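Local coordinates for glycoside hydrolase family 16 protein (PDB 6T2N) that probably cleaves mucin O-glycans internally as an endo-beta-galactosidase, helping gut bacteria to begin mucin breakdown, at residues 58-63 / 294-299; 68-73 / 133-138; 98-103 / 269-274; 149-154 / 222-227. All blocks are in the same frame, centred on the assembly; numbering follows the deposited sequence.

Interaction 1: 58-63 / 294-299; sequences DEFNGS and FLIDYV. With CA (calcium ion), chain C.
E59 and D297 meet through a calcium ion that both bind. The E59 carbonyl O lies 2.3 Å from the metal, while D297 supplies its own carbonyl O at 2.6 Å and carboxylate OD1 at 2.7 Å. The D297 side chain can double back in this way because CG is anti to the backbone N (chi1 -167°), beside the carbonyl carbon. G98 O is the fourth protein ligand. Next to the site, V299 N gives a nearly straight hydrogen bond of 2.9 Å to D58 O, joining the end of strand 57-58 to strand 292-302 as an antiparallel pair. The F60 ring packs on strand 292-302, its CE2 3.7 Å from I296 CG2, and V299 CG2 comes to the ring's edge. E59 bends at chi2 so that its carboxylate reaches Y298 CB; OE1 is held by a salt bridge to R300. Further out, F60 N bonds to D58 OD1 in an Asx turn, and D58 OD2 accepts from W70 NE1. D297 and Y298 together face R151, a classic beta bulge. With three carbonyls and one carboxylate as ligands, the site has hard oxygen donors suited to calcium, which ties the loop to the strand.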
loop_
_atom_site.group_PDB
_atom_site.type_symbol
_atom_site.label_atom_id
_atom_site.label_comp_id
_atom_site.label_asym_id
_atom_site.label_seq_id
_atom_site.Cartn_x
_atom_site.Cartn_y
_atom_site.Cartn_z
ATOM N N ASP A 58 -9.305 -9.081 8.030
ATOM C CA ASP A 58 -10.273 -9.431 6.963
ATOM C C ASP A 58 -9.704 -10.668 6.280
ATOM O O ASP A 58 -8.510 -10.651 5.863
ATOM C CB ASP A 58 -10.558 -8.265 6.000
ATOM C CG ASP A 58 -11.969 -8.246 5.414
ATOM O OD1 ASP A 58 -12.506 -9.356 5.124
ATOM O OD2 ASP A 58 -12.526 -7.114 5.266
ATOM N N GLU A 59 -10.509 -11.724 6.281
ATOM C CA GLU A 59 -10.175 -12.974 5.579
ATOM C C GLU A 59 -10.949 -12.940 4.270
ATOM O O GLU A 59 -10.628 -13.748 3.415
ATOM C CB GLU A 59 -10.418 -14.138 6.534
ATOM C CG GLU A 59 -9.825 -13.853 7.911
ATOM C CD GLU A 59 -8.288 -13.529 7.834
ATOM O OE1 GLU A 59 -7.616 -14.511 7.401
ATOM O OE2 GLU A 59 -7.799 -12.457 8.353
ATOM N N PHE A 60 -11.836 -11.951 4.107
ATOM C CA PHE A 60 -12.593 -11.705 2.858
ATOM C C PHE A 60 -13.402 -12.936 2.518
ATOM O O PHE A 60 -13.175 -13.512 1.452
ATOM C CB PHE A 60 -11.641 -11.441 1.696
ATOM C CG PHE A 60 -10.859 -10.168 1.884
ATOM C CD1 PHE A 60 -11.529 -8.949 1.974
ATOM C CD2 PHE A 60 -9.473 -10.193 2.016
ATOM C CE1 PHE A 60 -10.816 -7.777 2.187
ATOM C CE2 PHE A 60 -8.768 -9.021 2.211
ATOM C CZ PHE A 60 -9.445 -7.822 2.290
ATOM N N ASN A 61 -14.237 -13.360 3.455
ATOM C CA ASN A 61 -15.130 -14.530 3.284
ATOM C C ASN A 61 -16.553 -14.038 3.089
ATOM O O ASN A 61 -17.414 -14.874 2.854
ATOM C CB ASN A 61 -15.057 -15.460 4.489
ATOM C CG ASN A 61 -13.745 -16.202 4.473
ATOM O OD1 ASN A 61 -13.321 -16.629 3.396
ATOM N ND2 ASN A 61 -13.080 -16.273 5.622
ATOM N N GLY A 62 -16.774 -12.731 3.202
ATOM C CA GLY A 62 -18.125 -12.157 3.139
ATOM C C GLY A 62 -18.790 -12.413 1.796
ATOM O O GLY A 62 -18.097 -12.792 0.790
ATOM N N SER A 63 -20.109 -12.226 1.795
ATOM C CA SER A 63 -20.947 -11.928 0.602
ATOM C C SER A 63 -20.396 -10.691 -0.171
ATOM O O SER A 63 -20.521 -10.660 -1.396
ATOM C CB SER A 63 -22.419 -11.808 1.032
ATOM O OG SER A 63 -23.140 -10.893 0.207
ATOM N N PHE A 294 -5.374 -9.209 -8.998
ATOM C CA PHE A 294 -4.500 -9.155 -7.798
ATOM C C PHE A 294 -5.378 -9.717 -6.686
ATOM O O PHE A 294 -6.507 -9.134 -6.495
ATOM C CB PHE A 294 -4.007 -7.720 -7.522
ATOM C CG PHE A 294 -3.067 -7.457 -6.372
ATOM C CD1 PHE A 294 -2.178 -8.404 -5.906
ATOM C CD2 PHE A 294 -2.966 -6.182 -5.847
ATOM C CE1 PHE A 294 -1.251 -8.111 -4.910
ATOM C CE2 PHE A 294 -2.044 -5.887 -4.853
ATOM C CZ PHE A 294 -1.217 -6.869 -4.362
ATOM N N LEU A 295 -4.935 -10.827 -6.072
ATOM C CA LEU A 295 -5.716 -11.546 -5.050
ATOM C C LEU A 295 -5.086 -11.296 -3.690
ATOM O O LEU A 295 -3.868 -11.602 -3.534
ATOM C CB LEU A 295 -5.701 -13.032 -5.402
ATOM C CG LEU A 295 -6.233 -13.338 -6.798
ATOM C CD1 LEU A 295 -6.235 -14.821 -7.063
ATOM C CD2 LEU A 295 -7.629 -12.756 -6.981
ATOM N N ILE A 296 -5.860 -10.777 -2.738
ATOM C CA ILE A 296 -5.394 -10.686 -1.321
ATOM C C ILE A 296 -6.143 -11.760 -0.538
ATOM O O ILE A 296 -7.380 -11.611 -0.347
ATOM C CB ILE A 296 -5.630 -9.287 -0.719
ATOM C CG1 ILE A 296 -4.778 -8.227 -1.398
ATOM C CG2 ILE A 296 -5.394 -9.310 0.763
ATOM C CD1 ILE A 296 -5.495 -7.520 -2.493
ATOM N N ASP A 297 -5.448 -12.800 -0.097
ATOM C CA ASP A 297 -6.123 -13.814 0.751
ATOM C C ASP A 297 -6.516 -13.160 2.090
ATOM O O ASP A 297 -7.646 -13.318 2.510
ATOM C CB ASP A 297 -5.313 -15.106 0.840
ATOM C CG ASP A 297 -6.099 -16.262 1.426
ATOM O OD1 ASP A 297 -7.284 -16.470 1.049
ATOM O OD2 ASP A 297 -5.518 -16.961 2.237
ATOM N N TYR A 298 -5.641 -12.452 2.778
ATOM C CA TYR A 298 -6.039 -11.859 4.076
ATOM C C TYR A 298 -5.184 -10.648 4.462
ATOM O O TYR A 298 -4.073 -10.396 3.920
ATOM C CB TYR A 298 -6.048 -12.920 5.181
ATOM C CG TYR A 298 -4.741 -13.609 5.454
ATOM C CD1 TYR A 298 -3.664 -12.940 6.033
ATOM C CD2 TYR A 298 -4.582 -14.952 5.170
ATOM C CE1 TYR A 298 -2.468 -13.595 6.309
ATOM C CE2 TYR A 298 -3.399 -15.623 5.449
ATOM C CZ TYR A 298 -2.342 -14.944 6.020
ATOM O OH TYR A 298 -1.187 -15.612 6.244
ATOM N N VAL A 299 -5.767 -9.885 5.379
ATOM C CA VAL A 299 -5.111 -8.765 6.095
ATOM C C VAL A 299 -5.359 -8.993 7.580
ATOM O O VAL A 299 -6.535 -9.065 7.963
ATOM C CB VAL A 299 -5.652 -7.417 5.598
ATOM C CG1 VAL A 299 -5.085 -6.247 6.402
ATOM C CG2 VAL A 299 -5.397 -7.265 4.102
HETATM CA CA CA C . -9.166 -15.438 2.746
#

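Interaction 2: 68-73 / 133-138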
loop_
_atom_site.group_PDB
_atom_site.type_symbol
_atom_site.label_atom_id
_atom_site.label_comp_id
_atom_site.label_asym_id
_atom_site.label_seq_id
_atom_site.Cartn_x
_atom_site.Cartn_y
_atom_site.Cartn_z
ATOM N N LYS A 68 -17.176 -0.768 6.123
ATOM C CA LYS A 68 -16.703 -0.255 7.425
ATOM C C LYS A 68 -15.227 -0.665 7.555
ATOM O O LYS A 68 -14.591 -0.175 8.478
ATOM C CB LYS A 68 -17.604 -0.785 8.549
ATOM C CG LYS A 68 -17.053 -2.054 9.192
ATOM C CD LYS A 68 -17.993 -3.035 9.907
ATOM C CE LYS A 68 -17.157 -4.109 10.594
ATOM N NZ LYS A 68 -17.907 -5.348 10.888
ATOM N N LYS A 69 -14.686 -1.474 6.641
ATOM C CA LYS A 69 -13.236 -1.826 6.629
ATOM C C LYS A 69 -12.440 -1.290 5.409
ATOM O O LYS A 69 -11.221 -1.006 5.563
ATOM C CB LYS A 69 -13.123 -3.344 6.718
ATOM C CG LYS A 69 -13.140 -3.830 8.144
ATOM C CD LYS A 69 -12.798 -5.278 8.275
ATOM C CE LYS A 69 -13.354 -5.831 9.561
ATOM N NZ LYS A 69 -13.001 -7.254 9.707
ATOM N N TRP A 70 -13.052 -1.212 4.230
ATOM C CA TRP A 70 -12.388 -0.775 2.983
ATOM C C TRP A 70 -13.271 0.219 2.245
ATOM O O TRP A 70 -14.493 0.104 2.340
ATOM C CB TRP A 70 -12.091 -1.971 2.107
ATOM C CG TRP A 70 -11.463 -3.103 2.844
ATOM C CD1 TRP A 70 -12.091 -4.208 3.339
ATOM C CD2 TRP A 70 -10.075 -3.243 3.164
ATOM N NE1 TRP A 70 -11.184 -5.052 3.909
ATOM C CE2 TRP A 70 -9.937 -4.476 3.838
ATOM C CE3 TRP A 70 -8.938 -2.449 2.957
ATOM C CZ2 TRP A 70 -8.706 -4.924 4.327
ATOM C CZ3 TRP A 70 -7.718 -2.913 3.406
ATOM C CH2 TRP A 70 -7.606 -4.141 4.071
ATOM N N LYS A 71 -12.655 1.162 1.541
ATOM C CA LYS A 71 -13.360 2.074 0.626
ATOM C C LYS A 71 -12.583 2.080 -0.666
ATOM O O LYS A 71 -11.387 1.845 -0.661
ATOM C CB LYS A 71 -13.604 3.443 1.246
ATOM C CG LYS A 71 -14.643 3.373 2.347
ATOM C CD LYS A 71 -15.040 4.738 2.847
ATOM C CE LYS A 71 -15.831 4.684 4.142
ATOM N NZ LYS A 71 -17.231 4.249 3.911
ATOM N N PRO A 72 -13.298 2.195 -1.803
ATOM C CA PRO A 72 -12.665 2.229 -3.110
ATOM C C PRO A 72 -12.033 3.615 -3.235
ATOM O O PRO A 72 -12.645 4.575 -2.826
ATOM C CB PRO A 72 -13.860 2.043 -4.089
ATOM C CG PRO A 72 -15.005 2.684 -3.367
ATOM C CD PRO A 72 -14.771 2.287 -1.924
ATOM N N GLU A 73 -10.849 3.691 -3.806
ATOM C CA GLU A 73 -10.371 4.981 -4.329
ATOM C C GLU A 73 -11.117 5.135 -5.636
ATOM O O GLU A 73 -11.309 4.099 -6.262
ATOM C CB GLU A 73 -8.858 4.972 -4.552
ATOM C CG GLU A 73 -8.001 4.719 -3.325
ATOM C CD GLU A 73 -6.596 5.253 -3.542
ATOM O OE1 GLU A 73 -5.964 4.743 -4.478
ATOM O OE2 GLU A 73 -6.173 6.208 -2.824
ATOM N N GLY A 133 -8.740 -1.542 -9.580
ATOM C CA GLY A 133 -9.229 -1.285 -8.196
ATOM C C GLY A 133 -8.146 -0.869 -7.196
ATOM O O GLY A 133 -7.005 -1.321 -7.290
ATOM N N SER A 134 -8.558 -0.075 -6.225
ATOM C CA SER A 134 -7.744 0.406 -5.094
ATOM C C SER A 134 -8.703 0.545 -3.916
ATOM O O SER A 134 -9.798 1.189 -4.103
ATOM C CB SER A 134 -7.035 1.723 -5.411
ATOM O OG SER A 134 -6.201 2.134 -4.334
ATOM N N VAL A 135 -8.335 -0.059 -2.783
ATOM C CA VAL A 135 -9.039 0.113 -1.481
ATOM C C VAL A 135 -8.105 0.825 -0.512
ATOM O O VAL A 135 -6.889 0.567 -0.549
ATOM C CB VAL A 135 -9.522 -1.227 -0.895
ATOM C CG1 VAL A 135 -10.719 -1.759 -1.651
ATOM C CG2 VAL A 135 -8.414 -2.267 -0.824
ATOM N N THR A 136 -8.677 1.620 0.377
ATOM C CA THR A 136 -7.906 2.442 1.331
ATOM C C THR A 136 -8.606 2.341 2.676
ATOM O O THR A 136 -9.876 2.333 2.697
ATOM C CB THR A 136 -7.821 3.878 0.807
ATOM O OG1 THR A 136 -7.216 4.708 1.802
ATOM C CG2 THR A 136 -9.189 4.412 0.414
ATOM N N THR A 137 -7.828 2.294 3.748
ATOM C CA THR A 137 -8.394 2.318 5.112
ATOM C C THR A 137 -8.452 3.770 5.591
ATOM O O THR A 137 -8.832 3.972 6.737
ATOM C CB THR A 137 -7.639 1.340 6.018
ATOM O OG1 THR A 137 -6.380 1.888 6.427
ATOM C CG2 THR A 137 -7.451 -0.007 5.343
ATOM N N ILE A 138 -8.135 4.741 4.729
ATOM C CA ILE A 138 -7.857 6.145 5.175
ATOM C C ILE A 138 -8.913 6.486 6.210
ATOM O O ILE A 138 -8.521 6.982 7.279
ATOM C CB ILE A 138 -7.791 7.177 4.019
ATOM C CG1 ILE A 138 -7.163 8.509 4.477
ATOM C CG2 ILE A 138 -9.143 7.381 3.374
ATOM C CD1 ILE A 138 -7.061 9.594 3.410
#
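S134 and E73 face each other at one end of this pairing: the serine hydroxyl donates to E73 OE1 at 2.6 Å, meeting it from above the carboxylate plane. OG is placed for this by standing anti to its own backbone N (chi1 -177°), and E73 runs extended beyond CG, its stem lying alongside the serine CB. The other carboxylate oxygen, OE2, forms a salt bridge with R78, so two different partners fix the rotation of the group. T136 sends its methyl CG2 toward the E73 stem, 3.9 Å from CG, while OG1 turns back to accept from I138 N in an ST turn as the strand ends.

On the other side of the pair W70 packs against V135 and T137. Its CE3 lies 3.8 Å from V135 CG2, and CZ3 is 3.5 Å from T137 CG2; both methyls approach the indole obliquely. With CG beside the backbone N (chi1 -47°), the indole runs side by side with the T137 side chain, pointing the same way. The polar end of W70 is held by D58, and T137 OG1 accepts from L269 N and is paired with K141 O.

Between the backbones run three bonds: K71 and T136 exchange two, and E73 N gives the third to S134 O at 2.7 Å. P72 and V135 form the non-hydrogen-bonded pair between. Short antiparallel strand 71-72 thus adds to the edge of strand 127-136, in one of the two facing sheets of the beta-jelly-roll sandwich characteristic of glycoside hydrolase family 16.

Interaction 3: 98-103 / 269-274. With CA (calcium ion), chain C.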
loop_
_atom_site.group_PDB
_atom_site.type_symbol
_atom_site.label_atom_id
_atom_site.label_comp_id
_atom_site.label_asym_id
_atom_site.label_seq_id
_atom_site.Cartn_x
_atom_site.Cartn_y
_atom_site.Cartn_z
ATOM N N GLY A 98 -12.784 -16.289 -1.607
ATOM C CA GLY A 98 -12.291 -15.839 -0.289
ATOM C C GLY A 98 -10.959 -15.098 -0.391
ATOM O O GLY A 98 -10.102 -15.239 0.496
ATOM N N CYS A 99 -10.773 -14.364 -1.479
ATOM C CA CYS A 99 -9.852 -13.219 -1.537
ATOM C C CYS A 99 -10.640 -12.000 -2.010
ATOM O O CYS A 99 -11.677 -12.176 -2.733
ATOM C CB CYS A 99 -8.716 -13.449 -2.517
ATOM S SG CYS A 99 -7.878 -15.012 -2.224
ATOM N N LEU A 100 -10.160 -10.823 -1.594
ATOM C CA LEU A 100 -10.335 -9.561 -2.345
ATOM C C LEU A 100 -9.649 -9.708 -3.707
ATOM O O LEU A 100 -8.413 -10.090 -3.752
ATOM C CB LEU A 100 -9.680 -8.407 -1.586
ATOM C CG LEU A 100 -9.688 -7.075 -2.330
ATOM C CD1 LEU A 100 -11.112 -6.613 -2.564
ATOM C CD2 LEU A 100 -8.910 -6.025 -1.572
ATOM N N VAL A 101 -10.408 -9.359 -4.746
ATOM C CA VAL A 101 -9.979 -9.391 -6.165
ATOM C C VAL A 101 -9.929 -7.932 -6.637
ATOM O O VAL A 101 -11.010 -7.267 -6.632
ATOM C CB VAL A 101 -10.937 -10.268 -6.998
ATOM C CG1 VAL A 101 -10.483 -10.436 -8.439
ATOM C CG2 VAL A 101 -11.111 -11.620 -6.351
ATOM N N LEU A 102 -8.737 -7.438 -7.003
ATOM C CA LEU A 102 -8.590 -6.147 -7.700
ATOM C C LEU A 102 -8.192 -6.457 -9.129
ATOM O O LEU A 102 -7.081 -7.003 -9.330
ATOM C CB LEU A 102 -7.499 -5.346 -7.016
ATOM C CG LEU A 102 -7.665 -5.133 -5.515
ATOM C CD1 LEU A 102 -6.424 -4.455 -4.918
ATOM C CD2 LEU A 102 -8.918 -4.324 -5.256
ATOM N N GLU A 103 -9.099 -6.157 -10.064
ATOM C CA GLU A 103 -9.072 -6.703 -11.440
ATOM C C GLU A 103 -9.107 -5.594 -12.550
ATOM O O GLU A 103 -9.855 -4.664 -12.474
ATOM C CB GLU A 103 -10.273 -7.564 -11.740
ATOM C CG GLU A 103 -10.160 -8.072 -13.155
ATOM C CD GLU A 103 -11.103 -9.180 -13.487
ATOM O OE1 GLU A 103 -12.235 -8.931 -13.181
ATOM O OE2 GLU A 103 -10.648 -10.247 -14.004
ATOM N N LEU A 269 -3.764 2.130 5.225
ATOM C CA LEU A 269 -3.366 1.022 4.322
ATOM C C LEU A 269 -4.063 1.150 2.970
ATOM O O LEU A 269 -5.255 1.534 2.917
ATOM C CB LEU A 269 -3.692 -0.330 4.941
ATOM C CG LEU A 269 -3.411 -1.520 4.020
ATOM C CD1 LEU A 269 -1.950 -1.592 3.602
ATOM C CD2 LEU A 269 -3.842 -2.847 4.663
ATOM N N ILE A 270 -3.305 0.838 1.920
ATOM C CA ILE A 270 -3.778 0.805 0.513
ATOM C C ILE A 270 -3.386 -0.510 -0.128
ATOM O O ILE A 270 -2.170 -0.852 -0.046
ATOM C CB ILE A 270 -3.163 1.927 -0.300
ATOM C CG1 ILE A 270 -3.547 3.281 0.264
ATOM C CG2 ILE A 270 -3.610 1.759 -1.721
ATOM C CD1 ILE A 270 -3.133 4.413 -0.649
ATOM N N LEU A 271 -4.375 -1.132 -0.788
ATOM C CA LEU A 271 -4.215 -2.315 -1.674
ATOM C C LEU A 271 -4.673 -1.898 -3.071
ATOM O O LEU A 271 -5.797 -1.433 -3.196
ATOM C CB LEU A 271 -5.056 -3.447 -1.093
ATOM C CG LEU A 271 -4.857 -3.714 0.399
ATOM C CD1 LEU A 271 -5.759 -4.828 0.863
ATOM C CD2 LEU A 271 -3.440 -4.108 0.692
ATOM N N ASN A 272 -3.821 -1.982 -4.078
ATOM C CA ASN A 272 -4.155 -1.430 -5.410
ATOM C C ASN A 272 -3.312 -2.132 -6.497
ATOM O O ASN A 272 -2.234 -2.714 -6.167
ATOM C CB ASN A 272 -4.013 0.092 -5.410
ATOM C CG ASN A 272 -2.558 0.484 -5.514
ATOM O OD1 ASN A 272 -1.844 0.440 -4.536
ATOM N ND2 ASN A 272 -2.056 0.699 -6.712
ATOM N N SER A 273 -3.832 -2.158 -7.734
ATOM C CA SER A 273 -3.065 -2.402 -8.973
ATOM C C SER A 273 -3.137 -1.132 -9.812
ATOM O O SER A 273 -4.239 -0.765 -10.277
ATOM C CB SER A 273 -3.570 -3.564 -9.726
ATOM O OG SER A 273 -3.340 -4.761 -9.014
ATOM N N ALA A 274 -2.002 -0.475 -9.984
ATOM C CA ALA A 274 -1.859 0.577 -10.997
ATOM C C ALA A 274 -1.435 -0.062 -12.317
ATOM O O ALA A 274 -1.225 -1.275 -12.335
ATOM C CB ALA A 274 -0.871 1.609 -10.558
HETATM CA CA CA C . -9.166 -15.438 2.746
#
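L102 and L100 reach across to L271, and the apolar contacts are between these three leucines. L100 CD2 lies 4.2 Å from L271 CD1, their side chains crossing at a slant. L102 uses CD1, which sits 4.2 Å from L271 CB. The two residues of strand 99-104 differ in rotamer: L100 has CG anti to its backbone N (chi1 175°), whereas L102 turns CG beside the N (chi1 -54°), carrying its CD1 over the L271 peptide rather than over the branch end. V135 packs against both L100 and L271, and W70 also touches L271.

Side chain meets backbone at the same place. L102 CD1 comes to 3.5 Å from L271 O and 3.7 Å from N272 N, so a methyl rests on the peptide link. L271 O is itself taken up by V135 N of the neighbouring strand.

Strand against strand, the axes pass 7.3 Å apart and their directions differ by 30°; the strands face each other from two different sheets. Within its own sheet, strand 99-104 pairs with strand 292-302.

Polar and metal contacts lie to the side: N272, pointing away, is bonded through OD1 to W165, and G98 binds calcium through its carbonyl O at 2.4 Å, beside E59 and D297. The interface itself is therefore held by dispersion and exclusion of water, while the backbone bonds named here run within the sheets and not across the contact.

Interaction 4: 149-154 / 222-227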
loop_
_atom_site.group_PDB
_atom_site.type_symbol
_atom_site.label_atom_id
_atom_site.label_comp_id
_atom_site.label_asym_id
_atom_site.label_seq_id
_atom_site.Cartn_x
_atom_site.Cartn_y
_atom_site.Cartn_z
ATOM N N GLU A 149 0.139 -8.399 8.588
ATOM C CA GLU A 149 0.352 -9.585 7.736
ATOM C C GLU A 149 -0.582 -9.431 6.549
ATOM O O GLU A 149 -1.796 -9.246 6.786
ATOM C CB GLU A 149 -0.002 -10.871 8.472
ATOM C CG GLU A 149 0.867 -11.170 9.667
ATOM C CD GLU A 149 0.625 -12.546 10.258
ATOM O OE1 GLU A 149 -0.258 -13.274 9.714
ATOM O OE2 GLU A 149 1.343 -12.900 11.237
ATOM N N VAL A 150 -0.045 -9.478 5.335
ATOM C CA VAL A 150 -0.875 -9.402 4.107
ATOM C C VAL A 150 -0.420 -10.511 3.168
ATOM O O VAL A 150 0.747 -10.496 2.707
ATOM C CB VAL A 150 -0.853 -8.013 3.441
ATOM C CG1 VAL A 150 -1.678 -8.029 2.148
ATOM C CG2 VAL A 150 -1.375 -6.929 4.390
ATOM N N ARG A 151 -1.344 -11.438 2.915
ATOM C CA ARG A 151 -1.107 -12.600 2.026
ATOM C C ARG A 151 -1.776 -12.366 0.677
ATOM O O ARG A 151 -3.007 -12.090 0.695
ATOM C CB ARG A 151 -1.636 -13.895 2.621
ATOM C CG ARG A 151 -1.111 -15.074 1.824
ATOM C CD ARG A 151 -0.478 -16.172 2.652
ATOM N NE ARG A 151 -0.126 -17.314 1.816
ATOM C CZ ARG A 151 -1.034 -18.103 1.241
ATOM N NH1 ARG A 151 -2.332 -17.858 1.369
ATOM N NH2 ARG A 151 -0.646 -19.117 0.497
ATOM N N ALA A 152 -0.990 -12.462 -0.420
ATOM C CA ALA A 152 -1.407 -12.022 -1.773
ATOM C C ALA A 152 -0.647 -12.732 -2.908
ATOM O O ALA A 152 0.614 -12.870 -2.870
ATOM C CB ALA A 152 -1.258 -10.519 -1.872
ATOM N N LYS A 153 -1.403 -13.101 -3.940
ATOM C CA LYS A 153 -0.869 -13.536 -5.249
ATOM C C LYS A 153 -0.898 -12.344 -6.201
ATOM O O LYS A 153 -1.878 -11.606 -6.176
ATOM C CB LYS A 153 -1.713 -14.654 -5.848
ATOM C CG LYS A 153 -0.906 -15.536 -6.784
ATOM C CD LYS A 153 -1.606 -16.786 -7.290
ATOM C CE LYS A 153 -1.877 -16.638 -8.771
ATOM N NZ LYS A 153 -2.506 -17.849 -9.333
ATOM N N VAL A 154 0.154 -12.132 -6.982
ATOM C CA VAL A 154 0.261 -10.906 -7.821
ATOM C C VAL A 154 0.075 -11.310 -9.269
ATOM O O VAL A 154 0.445 -12.420 -9.687
ATOM C CB VAL A 154 1.567 -10.092 -7.660
ATOM C CG1 VAL A 154 1.657 -9.430 -6.291
ATOM C CG2 VAL A 154 2.850 -10.859 -7.987
ATOM N N ASP A 222 3.407 -17.329 -9.397
ATOM C CA ASP A 222 2.770 -18.670 -9.226
ATOM C C ASP A 222 1.983 -18.722 -7.902
ATOM O O ASP A 222 0.731 -18.803 -7.969
ATOM C CB ASP A 222 3.753 -19.842 -9.321
ATOM C CG ASP A 222 4.448 -19.970 -10.669
ATOM O OD1 ASP A 222 4.298 -19.047 -11.530
ATOM O OD2 ASP A 222 5.155 -20.982 -10.839
ATOM N N ASP A 223 2.659 -18.653 -6.745
ATOM C CA ASP A 223 1.985 -18.812 -5.427
ATOM C C ASP A 223 1.745 -17.479 -4.721
ATOM O O ASP A 223 2.289 -16.422 -5.120
ATOM C CB ASP A 223 2.754 -19.689 -4.457
ATOM C CG ASP A 223 3.053 -21.051 -5.026
ATOM O OD1 ASP A 223 2.147 -21.688 -5.601
ATOM O OD2 ASP A 223 4.191 -21.447 -4.905
ATOM N N PHE A 224 0.871 -17.581 -3.728
ATOM C CA PHE A 224 0.603 -16.572 -2.686
ATOM C C PHE A 224 1.850 -16.467 -1.797
ATOM O O PHE A 224 2.511 -17.482 -1.473
ATOM C CB PHE A 224 -0.603 -17.008 -1.841
ATOM C CG PHE A 224 -1.984 -16.696 -2.365
ATOM C CD1 PHE A 224 -2.616 -17.531 -3.273
ATOM C CD2 PHE A 224 -2.668 -15.576 -1.912
ATOM C CE1 PHE A 224 -3.891 -17.242 -3.731
ATOM C CE2 PHE A 224 -3.938 -15.273 -2.387
ATOM C CZ PHE A 224 -4.555 -16.113 -3.291
ATOM N N HIS A 225 2.147 -15.250 -1.366
ATOM C CA HIS A 225 3.230 -14.935 -0.421
ATOM C C HIS A 225 2.708 -13.967 0.623
ATOM O O HIS A 225 1.916 -13.091 0.262
ATOM C CB HIS A 225 4.371 -14.354 -1.198
ATOM C CG HIS A 225 4.976 -15.338 -2.124
ATOM N ND1 HIS A 225 4.694 -15.331 -3.464
ATOM C CD2 HIS A 225 5.878 -16.314 -1.917
ATOM C CE1 HIS A 225 5.380 -16.285 -4.059
ATOM N NE2 HIS A 225 6.126 -16.888 -3.124
ATOM N N THR A 226 3.128 -14.151 1.876
ATOM C CA THR A 226 2.772 -13.273 3.017
ATOM C C THR A 226 3.782 -12.131 3.122
ATOM O O THR A 226 5.018 -12.393 3.125
ATOM C CB THR A 226 2.751 -14.046 4.321
ATOM O OG1 THR A 226 2.153 -15.322 4.092
ATOM C CG2 THR A 226 2.015 -13.250 5.368
ATOM N N TYR A 227 3.266 -10.909 3.137
ATOM C CA TYR A 227 4.052 -9.658 3.237
ATOM C C TYR A 227 3.834 -9.169 4.664
ATOM O O TYR A 227 2.708 -9.093 5.085
ATOM C CB TYR A 227 3.627 -8.700 2.118
ATOM C CG TYR A 227 3.884 -9.210 0.720
ATOM C CD1 TYR A 227 5.135 -9.141 0.131
ATOM C CD2 TYR A 227 2.876 -9.803 -0.019
ATOM C CE1 TYR A 227 5.382 -9.631 -1.146
ATOM C CE2 TYR A 227 3.106 -10.310 -1.296
ATOM C CZ TYR A 227 4.364 -10.225 -1.875
ATOM O OH TYR A 227 4.577 -10.725 -3.136
#
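Strands 149-153 and 225-227 run antiparallel, with V150-Y227 and A152-H225 as hydrogen-bonded pairs, each exchanging two N-H...O bonds, and R151-T226 the non-hydrogen-bonded pair between them.

R151 and F224 meet on the face that also carries T226. F224 CB sits over one face of the R151 guanidinium, offset toward its rim, and the guanidinium and phenyl planes are 22° apart. R151 starts with CG anti to the backbone N (chi1 -168°) and bends at chi2, bringing CD to 3.1 Å from T226 OG1. That hydroxyl lies at the guanidinium edge, in its plane. NH1 also has a long, weak ion pair with D297 OD2.

K153 CB stands over one face of the F224 ring, 3.8 Å from its centroid and 5° off the normal, a CH-pi contact. Further along, K153 CD passes D222 O at 3.2 Å, and the chain bends at chi3 beyond it.

These strands belong to the antiparallel sheet of the family's jelly-roll sandwich, where strand 146-153 lies between strands 292-302 and 225-231, and T226 N reaches D241 OD1.

The opposite face holds V150, A152, H225 and Y227. The Y227 ring presents its edge to the strand, with V150 O and A152 O near its plane, and Y227 CE2 is 4.4 Å from A152 CB. V150 and Y227 both pack on I164, one of the residues of strand 160-168 in the facing sheet, whereas F224, on the other side of the pair, rests against D297.

Overall arrangement
Strand 292-302 ties three of the contacts together: its neighbours on either side are strand 99-104 of interaction 3, through I296 N to L100 O at 2.8 Å, and strand 146-153 of interaction 4, through L295 O to K153 N at 2.9 Å. Calcium is shared by interactions 1 and 3, whose centres are about 9 Å apart. Interaction 2 lies in the facing sheet, linked to interaction 3 by T137 N to L269 O at 2.8 Å and to interaction 1 by D58 OD2 to W70 NE1 at 2.8 Å. Interactions 2 and 4 do not touch; their centres are about 19 Å apart. The F224 side chain lies about 7 Å from the calcium, that of W70 about 11 Å.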